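Local coordinates for protein Cd1 (Flavonifractor plautii, PDB 7D39) that binds flavin mononucleotide and probably reduces the carbon-carbon double bond of flavones and flavonols, an ene-reductase step that initiates their breakdown in gut bacteria, at residues K137-V150 and W166-L178. Sequence-based numbering, arbitrary orientation.
Sequences KVISFMSVGGSDWV and WKVIDNEVFPWAL. With FMN (flavin mononucleotide), chain B.
Val-138 to Val-144 pairs in parallel with Lys-167 to Phe-174, axes 4.6 Å apart and 3° from parallel, with backbone bonds alternating from Lys-167 N to Lys-137 O through Gly-145 N to Phe-174 O, forming the edge of a five-stranded flavodoxin-like sheet through a beta-alpha-beta crossover over helix 153-162. A one-residue register shift between the Ile-139/Val-168 and Phe-141/Asn-171 pairs marks a beta bulge, where Ser-140 OG accepts the Asp-170 backbone N at 2.8 Å and donates to a water that also binds Asp-170 OD2; Asn-196 also bonds OD2. Just before the strands, Lys-137 leaves with CG anti to the backbone N (chi1 -162°), carrying CD and CE along the Trp-166 face, CE 3.5 Å from Trp-166 CZ2, while NZ continues to Ala-80 O. Ile-139 CD1 meets the indole edge, 3.9 Å from Trp-166 CE3. Replacing Trp-166 by alanine would probably leave the Lys-137 methylenes without their aromatic face and take away the edge Ile-139 CD1 packs against. Farther along, Ala-177 N bonds Gly-145 O and Trp-176 N bonds Ser-147 O. These bonds tie down the loop whose Gly-146 N donates to flavin N1 and Ser-147 N to O2 at 2.6 Å, consistent with stabilising negative charge on the reduced flavin.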
# COMPACT_ATOMS: atom_id res chain seq x y z
N LYS A 137 -12.21 -1.62 -4.73
CA LYS A 137 -12.25 -0.87 -3.47
C LYS A 137 -11.50 0.44 -3.64
O LYS A 137 -10.54 0.53 -4.42
CB LYS A 137 -11.63 -1.69 -2.31
CG LYS A 137 -12.03 -1.16 -0.92
CD LYS A 137 -11.43 -1.98 0.21
CE LYS A 137 -11.71 -3.47 0.07
NZ LYS A 137 -13.17 -3.76 -0.05
N VAL A 138 -11.94 1.47 -2.90
CA VAL A 138 -11.26 2.76 -2.86
C VAL A 138 -10.63 2.95 -1.48
O VAL A 138 -11.15 2.47 -0.47
CB VAL A 138 -12.20 3.94 -3.18
CG1 VAL A 138 -12.64 3.92 -4.65
CG2 VAL A 138 -13.39 3.94 -2.26
N ILE A 139 -9.52 3.68 -1.45
CA ILE A 139 -8.75 3.91 -0.23
C ILE A 139 -8.09 5.28 -0.33
O ILE A 139 -7.67 5.71 -1.40
CB ILE A 139 -7.70 2.80 0.00
CG1 ILE A 139 -6.98 3.00 1.35
CG2 ILE A 139 -6.69 2.76 -1.17
CD1 ILE A 139 -6.42 1.71 1.95
N SER A 140 -8.02 5.96 0.81
CA SER A 140 -7.30 7.22 0.93
C SER A 140 -6.39 7.16 2.14
O SER A 140 -6.68 6.47 3.13
CB SER A 140 -8.26 8.40 1.03
OG SER A 140 -8.84 8.68 -0.25
N PHE A 141 -5.29 7.91 2.07
CA PHE A 141 -4.27 7.91 3.10
C PHE A 141 -4.00 9.32 3.58
O PHE A 141 -4.07 10.28 2.81
CB PHE A 141 -2.97 7.31 2.58
CG PHE A 141 -3.10 5.88 2.12
CD1 PHE A 141 -3.14 4.85 3.04
CD2 PHE A 141 -3.17 5.58 0.78
CE1 PHE A 141 -3.24 3.54 2.63
CE2 PHE A 141 -3.25 4.25 0.35
CZ PHE A 141 -3.30 3.25 1.28
N MSE A 142 -3.67 9.43 4.85
CA MSE A 142 -3.17 10.67 5.40
C MSE A 142 -1.93 10.31 6.19
O MSE A 142 -1.98 9.38 6.98
CB MSE A 142 -4.21 11.35 6.28
CG MSE A 142 -5.53 11.63 5.58
SE MSE A 142 -6.79 12.62 6.74
CE MSE A 142 -7.39 11.12 7.83
N SER A 143 -0.82 10.99 5.95
CA SER A 143 0.40 10.81 6.72
C SER A 143 0.62 12.06 7.54
O SER A 143 0.63 13.17 6.99
CB SER A 143 1.60 10.55 5.81
OG SER A 143 1.39 9.41 5.00
N VAL A 144 0.78 11.90 8.85
CA VAL A 144 0.86 13.01 9.79
C VAL A 144 2.20 12.93 10.51
O VAL A 144 2.48 11.95 11.21
CB VAL A 144 -0.29 12.99 10.80
CG1 VAL A 144 -0.25 14.24 11.67
CG2 VAL A 144 -1.64 12.86 10.08
N GLY A 145 3.01 13.98 10.38
CA GLY A 145 4.34 14.00 10.95
C GLY A 145 4.52 15.17 11.91
O GLY A 145 3.74 16.12 11.93
N GLY A 146 5.59 15.09 12.70
CA GLY A 146 5.95 16.20 13.56
C GLY A 146 6.75 17.30 12.88
O GLY A 146 6.72 18.45 13.32
N SER A 147 7.45 16.97 11.80
CA SER A 147 8.36 17.92 11.16
C SER A 147 8.15 17.98 9.65
O SER A 147 7.06 17.70 9.17
CB SER A 147 9.82 17.56 11.45
OG SER A 147 10.20 16.40 10.72
N ASP A 148 9.19 18.36 8.89
CA ASP A 148 9.15 18.28 7.44
C ASP A 148 9.94 17.09 6.89
O ASP A 148 10.21 17.03 5.69
CB ASP A 148 9.64 19.59 6.82
CG ASP A 148 11.10 19.89 7.12
OD1 ASP A 148 11.71 19.16 7.92
OD2 ASP A 148 11.63 20.87 6.57
N TRP A 149 10.31 16.15 7.75
CA TRP A 149 10.96 14.91 7.31
C TRP A 149 9.86 13.96 6.86
O TRP A 149 9.41 13.09 7.61
CB TRP A 149 11.77 14.30 8.44
CG TRP A 149 12.99 15.04 8.89
CD1 TRP A 149 13.23 16.40 8.79
CD2 TRP A 149 14.16 14.48 9.48
NE1 TRP A 149 14.46 16.70 9.30
CE2 TRP A 149 15.06 15.53 9.72
CE3 TRP A 149 14.54 13.18 9.82
CZ2 TRP A 149 16.31 15.32 10.31
CZ3 TRP A 149 15.79 12.98 10.40
CH2 TRP A 149 16.65 14.04 10.63
N VAL A 150 9.42 14.13 5.61
CA VAL A 150 8.17 13.50 5.16
C VAL A 150 8.23 13.01 3.71
O VAL A 150 7.19 12.85 3.06
CB VAL A 150 7.02 14.50 5.35
CG1 VAL A 150 6.96 15.00 6.80
CG2 VAL A 150 7.19 15.66 4.40
N TRP A 166 -6.14 -1.47 -5.22
CA TRP A 166 -7.21 -0.59 -4.78
C TRP A 166 -7.01 0.81 -5.35
O TRP A 166 -5.88 1.28 -5.53
CB TRP A 166 -7.26 -0.53 -3.26
CG TRP A 166 -7.73 -1.78 -2.64
CD1 TRP A 166 -8.38 -2.80 -3.26
CD2 TRP A 166 -7.58 -2.17 -1.27
NE1 TRP A 166 -8.67 -3.78 -2.36
CE2 TRP A 166 -8.18 -3.43 -1.14
CE3 TRP A 166 -7.02 -1.56 -0.15
CZ2 TRP A 166 -8.23 -4.10 0.08
CZ3 TRP A 166 -7.06 -2.24 1.06
CH2 TRP A 166 -7.66 -3.50 1.16
N LYS A 167 -8.12 1.49 -5.62
CA LYS A 167 -8.04 2.80 -6.26
C LYS A 167 -7.83 3.88 -5.20
O LYS A 167 -8.69 4.10 -4.34
CB LYS A 167 -9.30 3.07 -7.08
CG LYS A 167 -9.37 4.49 -7.64
CD LYS A 167 -10.65 4.71 -8.41
CE LYS A 167 -10.60 4.08 -9.80
NZ LYS A 167 -11.88 3.38 -10.15
N VAL A 168 -6.68 4.54 -5.25
CA VAL A 168 -6.35 5.61 -4.31
C VAL A 168 -7.15 6.86 -4.66
O VAL A 168 -7.16 7.31 -5.80
CB VAL A 168 -4.84 5.89 -4.33
CG1 VAL A 168 -4.46 7.01 -3.35
CG2 VAL A 168 -4.07 4.64 -3.99
N ILE A 169 -7.79 7.46 -3.66
CA ILE A 169 -8.51 8.70 -3.93
C ILE A 169 -7.70 9.90 -3.47
O ILE A 169 -7.42 10.82 -4.27
CB ILE A 169 -9.92 8.67 -3.31
CG1 ILE A 169 -10.66 7.41 -3.76
CG2 ILE A 169 -10.70 9.93 -3.68
CD1 ILE A 169 -10.96 7.34 -5.26
N ASP A 170 -7.31 9.92 -2.21
CA ASP A 170 -6.40 10.92 -1.69
C ASP A 170 -5.18 10.26 -1.06
O ASP A 170 -5.25 9.11 -0.62
CB ASP A 170 -7.10 11.83 -0.67
CG ASP A 170 -7.91 12.93 -1.35
OD1 ASP A 170 -7.29 13.78 -2.00
OD2 ASP A 170 -9.16 12.90 -1.24
N ASN A 171 -4.06 10.99 -1.02
CA ASN A 171 -2.81 10.49 -0.44
C ASN A 171 -2.05 11.71 0.08
O ASN A 171 -1.11 12.22 -0.53
CB ASN A 171 -2.01 9.68 -1.46
CG ASN A 171 -0.85 9.00 -0.84
OD1 ASN A 171 -0.56 9.22 0.33
ND2 ASN A 171 -0.16 8.17 -1.60
N GLU A 172 -2.46 12.19 1.25
CA GLU A 172 -2.11 13.52 1.73
C GLU A 172 -1.06 13.44 2.84
O GLU A 172 -1.10 12.53 3.67
CB GLU A 172 -3.36 14.25 2.24
CG GLU A 172 -3.18 15.71 2.59
CD GLU A 172 -2.98 16.57 1.38
OE1 GLU A 172 -1.88 16.54 0.78
OE2 GLU A 172 -3.94 17.28 1.01
N VAL A 173 -0.13 14.40 2.84
CA VAL A 173 0.93 14.49 3.84
C VAL A 173 0.72 15.74 4.67
O VAL A 173 0.48 16.82 4.11
CB VAL A 173 2.33 14.53 3.19
CG1 VAL A 173 3.37 14.86 4.24
CG2 VAL A 173 2.64 13.20 2.58
N PHE A 174 0.85 15.62 5.99
CA PHE A 174 0.70 16.75 6.91
C PHE A 174 1.98 16.95 7.71
O PHE A 174 2.16 16.35 8.78
CB PHE A 174 -0.49 16.56 7.85
CG PHE A 174 -1.82 16.47 7.15
CD1 PHE A 174 -2.54 17.61 6.87
CD2 PHE A 174 -2.33 15.24 6.77
CE1 PHE A 174 -3.77 17.54 6.23
CE2 PHE A 174 -3.55 15.15 6.13
CZ PHE A 174 -4.27 16.30 5.87
N PRO A 175 2.90 17.80 7.24
CA PRO A 175 4.10 18.09 8.02
C PRO A 175 3.80 19.09 9.14
O PRO A 175 2.76 19.75 9.16
CB PRO A 175 5.06 18.68 6.99
CG PRO A 175 4.13 19.40 6.03
CD PRO A 175 2.87 18.54 5.97
N TRP A 176 4.73 19.15 10.10
CA TRP A 176 4.65 20.07 11.24
C TRP A 176 3.30 19.96 11.93
O TRP A 176 2.65 20.97 12.22
CB TRP A 176 4.91 21.52 10.81
CG TRP A 176 6.22 21.71 10.12
CD1 TRP A 176 6.42 21.99 8.80
CD2 TRP A 176 7.52 21.63 10.72
NE1 TRP A 176 7.77 22.09 8.53
CE2 TRP A 176 8.47 21.87 9.69
CE3 TRP A 176 7.98 21.39 12.02
CZ2 TRP A 176 9.84 21.87 9.92
CZ3 TRP A 176 9.35 21.38 12.24
CH2 TRP A 176 10.26 21.62 11.19
N ALA A 177 2.87 18.73 12.19
CA ALA A 177 1.47 18.45 12.53
C ALA A 177 1.27 17.98 13.97
O ALA A 177 0.24 17.36 14.27
CB ALA A 177 0.90 17.43 11.55
N LEU A 178 2.20 18.27 14.88
CA LEU A 178 2.01 17.89 16.27
C LEU A 178 0.80 18.60 16.86
O LEU A 178 0.08 18.02 17.68
CB LEU A 178 3.25 18.21 17.10
CG LEU A 178 4.48 17.31 17.06
CD1 LEU A 178 5.40 17.68 18.21
CD2 LEU A 178 4.11 15.86 17.13
N1 FMN B . 7.77 13.14 12.25
C2 FMN B . 8.15 13.61 11.07
O2 FMN B . 7.49 14.60 10.75
N3 FMN B . 9.16 13.04 10.35
C4 FMN B . 9.77 11.94 10.84
O4 FMN B . 10.68 11.33 10.31
C4A FMN B . 9.35 11.41 12.15
N5 FMN B . 9.91 10.36 12.70
C5A FMN B . 9.52 9.83 13.86
C6 FMN B . 10.12 8.71 14.41
C7 FMN B . 9.70 8.19 15.63
C7M FMN B . 10.37 6.97 16.22
C8 FMN B . 8.61 8.87 16.37
C8M FMN B . 8.16 8.33 17.70
C9 FMN B . 8.03 10.00 15.82
C9A FMN B . 8.44 10.49 14.59
N10 FMN B . 7.86 11.65 14.06
C10 FMN B . 8.29 12.09 12.83
C1' FMN B . 6.76 12.27 14.78
C2' FMN B . 5.44 11.52 14.54
O2' FMN B . 5.02 11.54 13.19
C3' FMN B . 4.33 12.04 15.50
O3' FMN B . 4.67 11.81 16.84
C4' FMN B . 2.94 11.46 15.16
O4' FMN B . 2.39 12.04 13.99
C5' FMN B . 2.00 11.61 16.35
O5' FMN B . 0.73 11.13 16.09
P FMN B . -0.33 10.60 17.03
O1P FMN B . -1.38 10.10 16.28
O2P FMN B . 0.28 9.56 17.76
O3P FMN B . -0.72 11.78 17.73
O HOH W 1 -10.52 10.72 -0.11
O HOH W 2 -0.51 9.82 3.08
O HOH W 3 4.65 19.93 14.77
O HOH W 4 9.14 22.97 5.94